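PDB 4XE7: uncharacterized protein from Bacillus thuringiensis serovar kurstaki, which is a ParM-like bacterial actin that probably binds nucleotide and polymerises into cytoskeletal filaments that move plasmid DNA apart. Local coordinates for residues Glu3-Lys8 / Ala410-Gln415; Leu125-Leu130 / Leu168-Gly173. All blocks are in the same frame, centred on the assembly; numbering follows the deposited sequence.

Contact 1. Residues Glu3-Lys8 / Ala410-Gln415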
# COMPACT_ATOMS: atom_id res chain seq x y z
N GLU A 3 23.59 5.73 9.51
CA GLU A 3 23.39 6.86 10.41
C GLU A 3 23.85 8.18 9.83
O GLU A 3 23.09 9.13 9.81
CB GLU A 3 24.13 6.64 11.71
CG GLU A 3 23.30 6.03 12.79
CD GLU A 3 24.07 5.93 14.08
OE1 GLU A 3 24.76 4.89 14.25
OE2 GLU A 3 24.02 6.89 14.88
N GLN A 4 25.11 8.22 9.40
CA GLN A 4 25.70 9.41 8.80
C GLN A 4 24.95 9.83 7.55
O GLN A 4 24.73 10.99 7.31
CB GLN A 4 27.16 9.17 8.43
CG GLN A 4 28.16 9.26 9.55
CD GLN A 4 29.58 9.05 9.04
OE1 GLN A 4 29.84 8.16 8.22
NE2 GLN A 4 30.51 9.89 9.50
N MET A 5 24.57 8.84 6.74
CA MET A 5 23.80 9.08 5.53
C MET A 5 22.49 9.78 5.85
O MET A 5 22.18 10.81 5.27
CB MET A 5 23.53 7.75 4.79
CG MET A 5 22.80 7.88 3.45
SD MET A 5 22.21 6.28 2.80
CE MET A 5 21.01 5.84 4.06
N LEU A 6 21.73 9.22 6.78
CA LEU A 6 20.38 9.71 7.05
C LEU A 6 20.38 11.05 7.77
O LEU A 6 19.42 11.83 7.65
CB LEU A 6 19.59 8.69 7.87
CG LEU A 6 19.31 7.35 7.20
CD1 LEU A 6 18.64 6.38 8.18
CD2 LEU A 6 18.47 7.55 5.95
N SER A 7 21.45 11.35 8.51
CA SER A 7 21.48 12.60 9.25
C SER A 7 21.71 13.80 8.33
O SER A 7 21.52 14.95 8.73
CB SER A 7 22.55 12.56 10.35
OG SER A 7 23.85 12.50 9.80
N LYS A 8 22.11 13.55 7.08
CA LYS A 8 22.33 14.64 6.12
C LYS A 8 21.01 15.17 5.54
O LYS A 8 19.96 14.57 5.73
CB LYS A 8 23.25 14.18 4.99
CG LYS A 8 24.63 13.77 5.47
CD LYS A 8 25.49 13.26 4.33
CE LYS A 8 26.89 12.95 4.83
NZ LYS A 8 27.52 11.82 4.09
N ALA A 410 16.45 -1.33 -2.51
CA ALA A 410 17.32 -1.17 -3.66
C ALA A 410 18.04 0.17 -3.57
O ALA A 410 19.24 0.26 -3.84
CB ALA A 410 16.53 -1.26 -4.97
N ASN A 411 17.31 1.20 -3.17
CA ASN A 411 17.89 2.54 -3.03
C ASN A 411 18.99 2.59 -1.96
O ASN A 411 20.02 3.21 -2.17
CB ASN A 411 16.79 3.55 -2.71
CG ASN A 411 17.15 4.96 -3.15
OD1 ASN A 411 18.22 5.19 -3.73
ND2 ASN A 411 16.27 5.91 -2.88
N LEU A 412 18.76 1.95 -0.81
CA LEU A 412 19.77 1.91 0.25
C LEU A 412 21.02 1.18 -0.25
O LEU A 412 22.14 1.67 -0.09
CB LEU A 412 19.21 1.22 1.51
CG LEU A 412 20.23 1.03 2.63
CD1 LEU A 412 20.84 2.36 3.06
CD2 LEU A 412 19.60 0.32 3.83
N LEU A 413 20.82 0.02 -0.87
CA LEU A 413 21.94 -0.76 -1.39
C LEU A 413 22.74 0.04 -2.43
O LEU A 413 23.98 0.02 -2.43
CB LEU A 413 21.43 -2.07 -1.99
CG LEU A 413 20.91 -3.09 -0.98
CD1 LEU A 413 20.14 -4.20 -1.69
CD2 LEU A 413 22.07 -3.67 -0.17
N GLU A 414 22.04 0.76 -3.29
CA GLU A 414 22.68 1.65 -4.25
C GLU A 414 23.54 2.74 -3.57
O GLU A 414 24.68 2.98 -3.98
CB GLU A 414 21.63 2.29 -5.15
CG GLU A 414 22.20 3.27 -6.16
CD GLU A 414 23.30 2.66 -7.02
OE1 GLU A 414 23.18 1.48 -7.40
OE2 GLU A 414 24.28 3.37 -7.30
N GLN A 415 23.01 3.38 -2.53
CA GLN A 415 23.76 4.45 -1.86
C GLN A 415 24.97 3.89 -1.10
O GLN A 415 26.02 4.54 -1.04
CB GLN A 415 22.87 5.23 -0.89
CG GLN A 415 21.58 5.69 -1.50
CD GLN A 415 21.81 6.45 -2.79
OE1 GLN A 415 22.59 7.39 -2.82
NE2 GLN A 415 21.16 6.02 -3.86
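Two straight torsions and one bend carry Met5 over to Leu412: CG stands anti to the backbone N (chi1 -176°), chi2 is also extended, and the chain then turns at chi3 (65°), which swings the methyl CE round to the leucine. On the other helix Leu412 has the same first torsion, which leads its CD1 branch out to the methionine. CE lies 3.6 Å from CD1 of Leu412, with the two side chains slanting across one another. One atom earlier in the chain, SD of Met5 rests 3.9 Å from CB of Gln415, the glutamine running nearly at right angles to it. The link is thus wholly apolar. A long, flexible thioether suits the place, spanning the gap between two helices whose nearest CA atoms, Met5 CA and Gln415 CA, are 8.7 Å apart. Gln415 offers its aliphatic root to the sulfur while its chain folds the amide back along its own helix. There NE2 makes weak hydrogen bonds to Asn411 OD1, at 3.1 Å, and to Asn411 O, so the polar end turns away from the sulfur, though it is held only weakly by these two bonds. Asn411 is itself held through ND2 by the backbone oxygens of Gly13 and Pro149. Leu12, in the loop after the short helix, touches Met5, Leu412 and Gln415 alike and completes the apolar cluster. This is plain helix-helix packing at the edge of an actin-like fold, where the N-terminal helix 2-7 meets the C-terminal helix 402-418.

Contact 2. Residues Leu125-Leu130 / Leu168-Gly173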
# COMPACT_ATOMS: atom_id res chain seq x y z
N LEU A 125 -1.18 14.43 -13.06
CA LEU A 125 -1.95 13.56 -12.16
C LEU A 125 -1.05 12.74 -11.23
O LEU A 125 -1.41 12.45 -10.09
CB LEU A 125 -2.84 12.59 -12.93
CG LEU A 125 -3.90 13.11 -13.90
CD1 LEU A 125 -4.58 11.95 -14.63
CD2 LEU A 125 -4.92 13.97 -13.15
N HIS A 126 0.11 12.34 -11.75
CA HIS A 126 0.98 11.42 -11.03
C HIS A 126 2.17 12.13 -10.40
O HIS A 126 2.64 11.70 -9.35
CB HIS A 126 1.44 10.30 -11.97
CG HIS A 126 0.29 9.47 -12.48
ND1 HIS A 126 -0.31 8.49 -11.72
CD2 HIS A 126 -0.40 9.53 -13.64
CE1 HIS A 126 -1.31 7.97 -12.40
NE2 HIS A 126 -1.40 8.58 -13.57
N LEU A 127 2.64 13.21 -11.01
CA LEU A 127 3.76 13.95 -10.42
C LEU A 127 3.37 14.70 -9.15
O LEU A 127 4.13 14.71 -8.16
CB LEU A 127 4.34 14.94 -11.43
CG LEU A 127 5.09 14.31 -12.60
CD1 LEU A 127 5.45 15.37 -13.63
CD2 LEU A 127 6.32 13.56 -12.13
N ILE A 128 2.20 15.32 -9.16
CA ILE A 128 1.79 16.11 -8.01
C ILE A 128 1.68 15.24 -6.73
O ILE A 128 2.24 15.60 -5.70
CB ILE A 128 0.49 16.88 -8.30
CG1 ILE A 128 0.81 18.05 -9.26
CG2 ILE A 128 -0.13 17.39 -7.00
CD1 ILE A 128 -0.39 18.81 -9.81
N PRO A 129 1.01 14.07 -6.80
CA PRO A 129 1.03 13.23 -5.60
C PRO A 129 2.41 12.68 -5.26
O PRO A 129 2.71 12.53 -4.08
CB PRO A 129 0.06 12.10 -5.95
CG PRO A 129 -0.88 12.74 -6.96
CD PRO A 129 0.03 13.58 -7.79
N LEU A 130 3.23 12.39 -6.26
CA LEU A 130 4.58 11.91 -5.99
C LEU A 130 5.40 12.96 -5.23
O LEU A 130 5.97 12.66 -4.19
CB LEU A 130 5.29 11.51 -7.30
CG LEU A 130 6.82 11.39 -7.26
CD1 LEU A 130 7.26 10.08 -6.58
CD2 LEU A 130 7.41 11.49 -8.65
N LEU A 168 13.73 9.16 -15.41
CA LEU A 168 14.64 9.82 -14.50
C LEU A 168 14.93 11.26 -14.93
O LEU A 168 15.07 12.14 -14.08
CB LEU A 168 15.94 9.03 -14.38
CG LEU A 168 15.86 7.67 -13.67
CD1 LEU A 168 17.21 6.97 -13.69
CD2 LEU A 168 15.36 7.80 -12.22
N GLU A 169 15.01 11.50 -16.24
CA GLU A 169 15.33 12.81 -16.81
C GLU A 169 14.22 13.81 -16.57
O GLU A 169 14.46 15.01 -16.36
CB GLU A 169 15.60 12.69 -18.32
CG GLU A 169 17.07 12.70 -18.70
CD GLU A 169 17.75 14.00 -18.31
OE1 GLU A 169 17.07 15.06 -18.32
OE2 GLU A 169 18.96 13.97 -18.00
N MET A 170 12.99 13.32 -16.64
CA MET A 170 11.80 14.07 -16.26
C MET A 170 11.93 14.58 -14.82
O MET A 170 11.58 15.72 -14.52
CB MET A 170 10.56 13.19 -16.43
CG MET A 170 9.22 13.86 -16.15
SD MET A 170 7.87 12.64 -16.16
CE MET A 170 6.68 13.49 -17.20
N LEU A 171 12.48 13.73 -13.95
CA LEU A 171 12.52 14.01 -12.51
C LEU A 171 13.74 14.79 -12.01
O LEU A 171 13.68 15.44 -10.96
CB LEU A 171 12.45 12.70 -11.73
CG LEU A 171 11.22 11.85 -12.03
CD1 LEU A 171 11.23 10.60 -11.17
CD2 LEU A 171 9.97 12.67 -11.74
N TYR A 172 14.85 14.73 -12.74
CA TYR A 172 16.07 15.41 -12.30
C TYR A 172 15.82 16.90 -12.14
O TYR A 172 15.02 17.48 -12.87
CB TYR A 172 17.21 15.19 -13.29
CG TYR A 172 17.74 13.77 -13.35
CD1 TYR A 172 17.70 12.95 -12.23
CD2 TYR A 172 18.27 13.26 -14.52
CE1 TYR A 172 18.18 11.65 -12.28
CE2 TYR A 172 18.76 11.97 -14.59
CZ TYR A 172 18.71 11.17 -13.46
OH TYR A 172 19.19 9.88 -13.52
N GLY A 173 16.48 17.50 -11.16
CA GLY A 173 16.36 18.92 -10.95
C GLY A 173 15.81 19.31 -9.60
O GLY A 173 15.76 18.51 -8.66
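Leu127 and Leu171 meet through their CD2 methyls, 3.8 Å apart, and this pair is the closest of a small set of purely apolar contacts. The same Leu171 methyl also lies 4.2 Å from CD2 of Leu130, one turn further along the first helix, so a single branch sits against two leucines of one helix face. With chi1 at -58°, Leu171 has its CG beside the backbone N, and the branch reaches the other helix although the CB does not point straight at it. Branched leucines suit this buried spot: two methyls on a short stem can serve different neighbours, as Leu127 does by turning CD1 to Met170. The methionine contact is looser, CE of Met170 standing 4.2 Å from Leu127 CD1; its long unbranched chain spans the distance from a partly exposed position.

Two carbonyl oxygens at the end of helix 164-171 have partners outside the pair: Met170 O accepts from Ser81 OG, and Leu171 O is bonded to His175 NE2. Helix 123-140 carries Ile128 and Pro129 on Ile42 of strand 33-45, while Leu130 and Leu171 touch Phe150 of strand 145-154. The shorter helix 164-171 leads through Tyr172 into strand 173-179 of the same large sheet.

How the contacts relate
Contacts 1 and 2 lie with centres about 21 Å apart and nearest atoms about 9 Å apart, so they do not touch. Along the chain, 3-8 comes first, then 125-130 and 168-173, and finally 410-415; contact 2 therefore falls wholly within the span that contact 1 closes by joining the two ends of the protein. Strand 145-154, at the edge of the eight-stranded sheet, is common ground, since both contacts have residues packed against it. Contact 2 joins two helices within the chain's first half, on that sheet, whereas contact 1 brings the C-terminal helix back, so that both chain ends are packed on the part of the fold that holds the sheet.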